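Local atomic coordinates of L-ornithine N(5)-monooxygenase (Pseudomonas aeruginosa, PDB entry 3S5W), a protein that catalyses the FAD- and NADPH-dependent hydroxylation of L-ornithine to N(5)-hydroxy-L-ornithine, the first step towards the hydroxamate groups of the siderophore pyoverdin. Residues N274-A278 with P279-D283; T282-I285 with Y286-H290; S138-Q141 with E142-R145. All blocks are in the same frame, centred on the assembly; numbering follows the deposited sequence.

Contact 1: N274-A278 with P279-D283. With ONH (N~5~-hydroxy-L-ornithine), chain E.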
loop_
_atom_site.group_PDB
_atom_site.type_symbol
_atom_site.label_atom_id
_atom_site.label_comp_id
_atom_site.label_asym_id
_atom_site.label_seq_id
_atom_site.Cartn_x
_atom_site.Cartn_y
_atom_site.Cartn_z
ATOM N N ASN A 274 -15.740 2.208 12.845
ATOM C CA ASN A 274 -15.086 2.915 11.732
ATOM C C ASN A 274 -14.571 4.302 12.108
ATOM O O ASN A 274 -13.752 4.897 11.371
ATOM C CB ASN A 274 -15.973 2.996 10.484
ATOM C CG ASN A 274 -15.138 2.975 9.193
ATOM O OD1 ASN A 274 -14.325 2.069 8.992
ATOM N ND2 ASN A 274 -15.336 3.961 8.340
ATOM N N GLU A 275 -15.040 4.802 13.254
ATOM C CA GLU A 275 -14.480 6.041 13.816
ATOM C C GLU A 275 -12.964 5.963 14.113
ATOM O O GLU A 275 -12.315 7.011 14.230
ATOM C CB GLU A 275 -15.267 6.511 15.037
ATOM C CG GLU A 275 -16.655 7.040 14.579
ATOM C CD GLU A 275 -17.481 7.634 15.685
ATOM O OE1 GLU A 275 -17.038 7.593 16.847
ATOM O OE2 GLU A 275 -18.596 8.113 15.389
ATOM N N VAL A 276 -12.413 4.759 14.194
ATOM C CA VAL A 276 -10.939 4.581 14.406
ATOM C C VAL A 276 -10.104 5.118 13.226
ATOM O O VAL A 276 -8.868 5.308 13.347
ATOM C CB VAL A 276 -10.560 3.108 14.785
ATOM C CG1 VAL A 276 -10.652 2.153 13.606
ATOM C CG2 VAL A 276 -9.189 3.005 15.413
ATOM N N PHE A 277 -10.772 5.333 12.088
ATOM C CA PHE A 277 -10.109 5.899 10.900
ATOM C C PHE A 277 -10.281 7.410 10.756
ATOM O O PHE A 277 -9.632 8.037 9.891
ATOM C CB PHE A 277 -10.594 5.182 9.627
ATOM C CG PHE A 277 -10.314 3.725 9.631
ATOM C CD1 PHE A 277 -11.305 2.819 10.001
ATOM C CD2 PHE A 277 -9.049 3.237 9.284
ATOM C CE1 PHE A 277 -11.039 1.438 10.021
ATOM C CE2 PHE A 277 -8.776 1.871 9.300
ATOM C CZ PHE A 277 -9.791 0.960 9.665
ATOM N N ALA A 278 -11.134 8.004 11.589
ATOM C CA ALA A 278 -11.430 9.443 11.498
ATOM C C ALA A 278 -10.156 10.267 11.826
ATOM O O ALA A 278 -9.318 9.810 12.624
ATOM C CB ALA A 278 -12.567 9.832 12.445
ATOM N N PRO A 279 -9.999 11.444 11.198
ATOM C CA PRO A 279 -8.823 12.279 11.515
ATOM C C PRO A 279 -8.619 12.512 13.035
ATOM O O PRO A 279 -7.479 12.486 13.493
ATOM C CB PRO A 279 -9.115 13.593 10.797
ATOM C CG PRO A 279 -9.879 13.152 9.534
ATOM C CD PRO A 279 -10.777 11.986 10.061
ATOM N N LYS A 280 -9.715 12.693 13.800
ATOM C CA LYS A 280 -9.651 12.833 15.273
ATOM C C LYS A 280 -8.911 11.694 16.002
ATOM O O LYS A 280 -8.249 11.901 17.035
ATOM C CB LYS A 280 -11.081 12.899 15.835
ATOM C CG LYS A 280 -11.253 13.814 17.030
ATOM C CD LYS A 280 -12.751 14.132 17.287
ATOM C CE LYS A 280 -13.233 15.296 16.388
ATOM N NZ LYS A 280 -14.108 16.252 17.136
ATOM N N PHE A 281 -9.037 10.478 15.486
ATOM C CA PHE A 281 -8.370 9.373 16.126
ATOM C C PHE A 281 -6.837 9.533 16.061
ATOM O O PHE A 281 -6.140 8.987 16.904
ATOM C CB PHE A 281 -8.780 8.032 15.520
ATOM C CG PHE A 281 -8.302 6.856 16.316
ATOM C CD1 PHE A 281 -9.023 6.422 17.430
ATOM C CD2 PHE A 281 -7.131 6.183 15.959
ATOM C CE1 PHE A 281 -8.581 5.325 18.202
ATOM C CE2 PHE A 281 -6.667 5.074 16.726
ATOM C CZ PHE A 281 -7.402 4.651 17.850
ATOM N N THR A 282 -6.326 10.246 15.056
ATOM C CA THR A 282 -4.855 10.390 14.914
ATOM C C THR A 282 -4.300 11.049 16.185
ATOM O O THR A 282 -3.334 10.550 16.782
ATOM C CB THR A 282 -4.450 11.151 13.637
ATOM O OG1 THR A 282 -5.033 10.511 12.495
ATOM C CG2 THR A 282 -2.872 11.201 13.461
ATOM N N ASP A 283 -4.935 12.144 16.597
ATOM C CA ASP A 283 -4.554 12.901 17.806
ATOM C C ASP A 283 -4.680 12.041 19.047
ATOM O O ASP A 283 -3.808 12.058 19.939
ATOM C CB ASP A 283 -5.449 14.137 17.970
ATOM C CG ASP A 283 -5.038 15.286 17.075
ATOM O OD1 ASP A 283 -5.900 16.146 16.801
ATOM O OD2 ASP A 283 -3.857 15.351 16.638
HETATM C C ONH E . -12.072 3.737 6.382
HETATM N N ONH E . -12.753 1.420 6.868
HETATM O O ONH E . -13.313 3.937 6.225
HETATM C CA ONH E . -11.613 2.318 6.564
HETATM C CB ONH E . -10.816 1.872 5.332
HETATM C CD ONH E . -9.490 0.037 4.363
HETATM N NE ONH E . -9.012 -1.288 4.662
HETATM C CG ONH E . -10.274 0.474 5.579
HETATM O OZ ONH E . -8.649 -2.083 3.599
HETATM O OXT ONH E . -11.195 4.648 6.400
HETATM O O HOH W 1 -7.031 8.363 11.975
#
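Val276 sets its CG2 methyl over the centre of the Phe281 ring face. The methyl sits 3.5 Å from the ring centroid, 14° off the ring normal, in a CH-pi contact. The two side chains run side by side. CG2 is anti to the backbone N of Val276, and this turns it to the ring. The other methyl, CG1, faces the Phe277 ring. It lies off-centre against one face of that ring, while the CA of the bound N5-hydroxyornithine lies over the centre of the other. Asn274 holds the same ligand through its amide. OD1 accepts from the ligand N at 2.7 Å, and ND2 donates to the ligand O at 2.9 Å. Residues 274-277 belong to the substrate-binding site, and a short 3-10 segment, 275-277, leads from the site into helix 279-287. At the junction Phe281 N donates to Ala278 O at 3.0 Å. The bond is bent, 139° at the hydrogen. A water also donates to Ala278 O at 2.8 Å and reaches Thr282 OG1 at 3.0 Å. The looser part is toward solvent: Glu275 and Lys280 are exposed, and the Lys280 chain runs off from the turn.

Contact 2: T282-I285 with Y286-H290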
loop_
_atom_site.group_PDB
_atom_site.type_symbol
_atom_site.label_atom_id
_atom_site.label_comp_id
_atom_site.label_asym_id
_atom_site.label_seq_id
_atom_site.Cartn_x
_atom_site.Cartn_y
_atom_site.Cartn_z
ATOM N N THR A 282 -6.326 10.246 15.056
ATOM C CA THR A 282 -4.855 10.390 14.914
ATOM C C THR A 282 -4.300 11.049 16.185
ATOM O O THR A 282 -3.334 10.550 16.782
ATOM C CB THR A 282 -4.450 11.151 13.637
ATOM O OG1 THR A 282 -5.033 10.511 12.495
ATOM C CG2 THR A 282 -2.872 11.201 13.461
ATOM N N ASP A 283 -4.935 12.144 16.597
ATOM C CA ASP A 283 -4.554 12.901 17.806
ATOM C C ASP A 283 -4.680 12.041 19.047
ATOM O O ASP A 283 -3.808 12.058 19.939
ATOM C CB ASP A 283 -5.449 14.137 17.970
ATOM C CG ASP A 283 -5.038 15.286 17.075
ATOM O OD1 ASP A 283 -5.900 16.146 16.801
ATOM O OD2 ASP A 283 -3.857 15.351 16.638
ATOM N N LEU A 284 -5.761 11.258 19.102
ATOM C CA LEU A 284 -6.038 10.429 20.255
ATOM C C LEU A 284 -4.947 9.357 20.463
ATOM O O LEU A 284 -4.383 9.259 21.541
ATOM C CB LEU A 284 -7.428 9.789 20.113
ATOM C CG LEU A 284 -8.024 8.957 21.263
ATOM C CD1 LEU A 284 -7.448 7.570 21.338
ATOM C CD2 LEU A 284 -7.901 9.690 22.610
ATOM N N ILE A 285 -4.669 8.552 19.439
ATOM C CA ILE A 285 -3.667 7.505 19.592
ATOM C C ILE A 285 -2.264 8.079 19.858
ATOM O O ILE A 285 -1.525 7.555 20.702
ATOM C CB ILE A 285 -3.675 6.450 18.437
ATOM C CG1 ILE A 285 -2.784 5.241 18.805
ATOM C CG2 ILE A 285 -3.345 7.086 17.074
ATOM C CD1 ILE A 285 -3.024 3.982 17.952
ATOM N N TYR A 286 -1.930 9.164 19.159
ATOM C CA TYR A 286 -0.649 9.838 19.388
ATOM C C TYR A 286 -0.462 10.322 20.849
ATOM O O TYR A 286 0.634 10.240 21.391
ATOM C CB TYR A 286 -0.449 10.999 18.430
ATOM C CG TYR A 286 1.019 11.373 18.378
ATOM C CD1 TYR A 286 1.541 12.376 19.222
ATOM C CD2 TYR A 286 1.905 10.669 17.546
ATOM C CE1 TYR A 286 2.911 12.688 19.201
ATOM C CE2 TYR A 286 3.268 10.976 17.519
ATOM C CZ TYR A 286 3.763 11.984 18.351
ATOM O OH TYR A 286 5.117 12.279 18.311
ATOM N N SER A 287 -1.536 10.818 21.458
ATOM C CA SER A 287 -1.558 11.217 22.880
ATOM C C SER A 287 -1.379 10.063 23.885
ATOM O O SER A 287 -1.051 10.308 25.060
ATOM C CB SER A 287 -2.849 11.983 23.197
ATOM O OG SER A 287 -3.944 11.089 23.397
ATOM N N ARG A 288 -1.590 8.817 23.450
ATOM C CA ARG A 288 -1.557 7.678 24.377
ATOM C C ARG A 288 -0.157 7.164 24.612
ATOM O O ARG A 288 0.712 7.330 23.766
ATOM C CB ARG A 288 -2.450 6.518 23.916
ATOM C CG ARG A 288 -3.927 6.847 23.854
ATOM C CD ARG A 288 -4.401 7.591 25.087
ATOM N NE ARG A 288 -5.847 7.534 25.207
ATOM C CZ ARG A 288 -6.601 8.525 25.665
ATOM N NH1 ARG A 288 -6.049 9.682 26.026
ATOM N NH2 ARG A 288 -7.919 8.373 25.732
ATOM N N GLU A 289 0.049 6.546 25.773
ATOM C CA GLU A 289 1.324 5.897 26.074
ATOM C C GLU A 289 1.434 4.617 25.259
ATOM O O GLU A 289 0.427 4.113 24.749
ATOM C CB GLU A 289 1.457 5.626 27.567
ATOM C CG GLU A 289 1.268 6.896 28.364
ATOM C CD GLU A 289 2.006 6.889 29.673
ATOM O OE1 GLU A 289 2.982 7.670 29.777
ATOM O OE2 GLU A 289 1.620 6.117 30.588
ATOM N N HIS A 290 2.657 4.101 25.140
ATOM C CA HIS A 290 2.948 3.013 24.217
ATOM C C HIS A 290 2.141 1.712 24.455
ATOM O O HIS A 290 1.693 1.095 23.482
ATOM C CB HIS A 290 4.473 2.814 24.054
ATOM C CG HIS A 290 5.007 1.550 24.650
ATOM N ND1 HIS A 290 5.232 0.416 23.896
ATOM C CD2 HIS A 290 5.403 1.248 25.915
ATOM C CE1 HIS A 290 5.723 -0.538 24.672
ATOM N NE2 HIS A 290 5.834 -0.060 25.903
#
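Ser287 OG donates to Leu284 O at 2.6 Å, the shortest hydrogen bond between 282-285 and 286-290. The hydroxyl sits between the backbone N and the carbonyl carbon of its own residue, with chi1 at 80°, a position from which it reaches the preceding turn. It meets the Leu284 carbonyl at a C=O...O angle of 130°, tilted 21° from the carbonyl plane. Backbone bonds hold the same turn. Tyr286 N donates to Thr282 O at 3.1 Å, and Ser287 N to Asp283 O at 3.0 Å. Then the spacing shortens: Arg288 N donates to Ile285 O at 3.0 Å, three residues back.

On the outer side Leu284 and Arg288 cross at a slant. CD2 of Leu284 lies over one face of the guanidinium, offset toward its rim, 3.4 Å from NH2 of Arg288. The Arg288 chain bends at chi2, which brings the flat group back over the leucine. CG of Arg288 also lies 3.4 Å from Leu284 O, the oxygen that accepts the serine hydrogen bond.

Tyr286 turns elsewhere. Its OH bonds to Ile396 O, and its ring makes a cation-pi contact with Arg293. Asp283 forms a salt bridge with Arg398. Arg293 also donates to the carbonyls of Ile285 and Tyr286. The whole is the C-terminal end of helix 279-287, where i to i+4 bonding gives way to i to i+3, followed by a short link in which Glu289 is the N-cap of helix 290-299.

Contact 3: S138-Q141 with E142-R145. With PO4 (phosphate ion), chain D.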
loop_
_atom_site.group_PDB
_atom_site.type_symbol
_atom_site.label_atom_id
_atom_site.label_comp_id
_atom_site.label_asym_id
_atom_site.label_seq_id
_atom_site.Cartn_x
_atom_site.Cartn_y
_atom_site.Cartn_z
ATOM N N SER A 138 -1.508 13.913 -13.298
ATOM C CA SER A 138 -1.271 14.604 -14.573
ATOM C C SER A 138 -1.400 16.135 -14.485
ATOM O O SER A 138 -1.063 16.826 -15.450
ATOM C CB SER A 138 -2.198 14.072 -15.687
ATOM O OG SER A 138 -3.475 14.684 -15.576
ATOM N N HIS A 139 -1.891 16.671 -13.360
ATOM C CA HIS A 139 -1.868 18.130 -13.120
ATOM C C HIS A 139 -0.574 18.615 -12.465
ATOM O O HIS A 139 -0.425 19.815 -12.196
ATOM C CB HIS A 139 -3.064 18.577 -12.271
ATOM C CG HIS A 139 -4.375 18.419 -12.966
ATOM N ND1 HIS A 139 -5.014 17.203 -13.076
ATOM C CD2 HIS A 139 -5.155 19.321 -13.611
ATOM C CE1 HIS A 139 -6.131 17.362 -13.765
ATOM N NE2 HIS A 139 -6.245 18.639 -14.090
ATOM N N PHE A 140 0.357 17.688 -12.210
ATOM C CA PHE A 140 1.595 18.004 -11.460
ATOM C C PHE A 140 2.853 17.592 -12.230
ATOM O O PHE A 140 3.892 17.268 -11.638
ATOM C CB PHE A 140 1.545 17.409 -10.031
ATOM C CG PHE A 140 0.455 17.990 -9.213
ATOM C CD1 PHE A 140 -0.829 17.443 -9.256
ATOM C CD2 PHE A 140 0.680 19.124 -8.444
ATOM C CE1 PHE A 140 -1.886 18.030 -8.542
ATOM C CE2 PHE A 140 -0.363 19.702 -7.726
ATOM C CZ PHE A 140 -1.639 19.144 -7.769
ATOM N N GLN A 141 2.729 17.616 -13.557
ATOM C CA GLN A 141 3.785 17.225 -14.482
ATOM C C GLN A 141 5.081 18.019 -14.296
ATOM O O GLN A 141 6.162 17.467 -14.493
ATOM C CB GLN A 141 3.300 17.311 -15.919
ATOM C CG GLN A 141 2.392 16.145 -16.328
ATOM C CD GLN A 141 1.746 16.337 -17.705
ATOM O OE1 GLN A 141 0.518 16.258 -17.851
ATOM N NE2 GLN A 141 2.571 16.583 -18.718
ATOM N N GLU A 142 4.974 19.283 -13.899
ATOM C CA GLU A 142 6.171 20.096 -13.629
ATOM C C GLU A 142 6.914 19.649 -12.380
ATOM O O GLU A 142 8.124 19.872 -12.261
ATOM C CB GLU A 142 5.851 21.590 -13.554
ATOM C CG GLU A 142 5.656 22.225 -14.948
ATOM C CD GLU A 142 5.449 23.737 -14.907
ATOM O OE1 GLU A 142 4.878 24.250 -13.911
ATOM O OE2 GLU A 142 5.846 24.412 -15.891
ATOM N N GLN A 143 6.193 18.987 -11.474
ATOM C CA GLN A 143 6.768 18.521 -10.227
ATOM C C GLN A 143 7.095 17.033 -10.189
ATOM O O GLN A 143 7.833 16.592 -9.332
ATOM C CB GLN A 143 5.874 18.898 -9.049
ATOM C CG GLN A 143 5.779 20.409 -8.859
ATOM C CD GLN A 143 4.888 20.826 -7.738
ATOM O OE1 GLN A 143 3.971 20.099 -7.335
ATOM N NE2 GLN A 143 5.144 22.021 -7.212
ATOM N N SER A 144 6.562 16.241 -11.095
ATOM C CA SER A 144 6.805 14.807 -11.010
ATOM C C SER A 144 7.960 14.380 -11.919
ATOM O O SER A 144 8.162 14.971 -12.976
ATOM C CB SER A 144 5.529 14.047 -11.362
ATOM O OG SER A 144 5.180 14.293 -12.710
ATOM N N ARG A 145 8.715 13.373 -11.496
ATOM C CA ARG A 145 9.698 12.726 -12.350
ATOM C C ARG A 145 9.467 11.241 -12.286
ATOM O O ARG A 145 9.825 10.611 -11.292
ATOM C CB ARG A 145 11.129 13.062 -11.890
ATOM C CG ARG A 145 11.434 14.562 -11.881
ATOM C CD ARG A 145 11.645 15.091 -13.307
ATOM N NE ARG A 145 12.018 16.498 -13.281
ATOM C CZ ARG A 145 11.168 17.533 -13.309
ATOM N NH1 ARG A 145 9.842 17.353 -13.372
ATOM N NH2 ARG A 145 11.654 18.773 -13.273
HETATM P P PO4 D . 15.346 18.097 -13.100
HETATM O O1 PO4 D . 14.345 19.187 -12.790
HETATM O O2 PO4 D . 16.199 17.913 -11.865
HETATM O O3 PO4 D . 16.177 18.531 -14.291
HETATM O O4 PO4 D . 14.679 16.788 -13.477
HETATM O O HOH W 2 2.591 20.716 -13.217
#
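This is a local turn contact, made mostly by backbone groups. It joins the end of helix 126-137 to strand 144-146, which pairs in parallel with strand 61-65 in the mixed sheet of the FAD-binding part of the chain. Phe140 O is its hub. Gln143 N donates to it at 2.9 Å. Ser144 N adds a weak bond to the same oxygen, also 2.9 Å but strongly bent, at 125°.

Phe140 and Gln143 point the same way. Gln143 OE1 comes to the edge of the phenyl ring, near its plane, 3.6 Å from CD2 of Phe140. The ring and amide planes are 26° apart. Both side chains have CG anti to the carbonyl carbon, chi1 near -65°, which keeps them alongside each other. The Phe140 ring is buried against Ala46, Ile47 and Gln50 of helix 40-56. A water accepts from Glu142 N at 2.9 Å and donates weakly to His139 O.

Arg145 folds its guanidinium back on the turn, with a bend at chi2. Its NH1 donates to Ser144 O at 2.9 Å, in the guanidinium plane, and to Glu142 O at 3.2 Å, tilted from that plane. The remaining edge meets a phosphate ion. NE donates to phosphate O4 at 2.7 Å and NH2 to phosphate O1 at 2.8 Å, and Arg179 binds the same ion. With NH1 tied to two carbonyls, the rotation of the guanidinium is restrained and its NE-NH2 edge is presented to an anion. The two arginines would be expected to favour an anion here, and the one present probably came from the crystallisation liquor.

In the fold
Contacts 1 and 2 follow one another on helix 279-287 and share Thr282 and Asp283. Their centres are 11 Å apart. Contact 1 touches the bound hydroxyornithine directly, and the side chain of Phe277 is about 8 Å from both FAD and NADP. Contact 2 lies further from the site: its nearest side chain to the ligand, that of Thr282, is about 10 Å away. Contact 3 is separate and comes earlier in the chain. Its centre is 31 Å from that of contact 1 and 35 Å from that of contact 2, and it touches neither. It too lies near FAD: the side chain of Arg145 is about 9 Å from it.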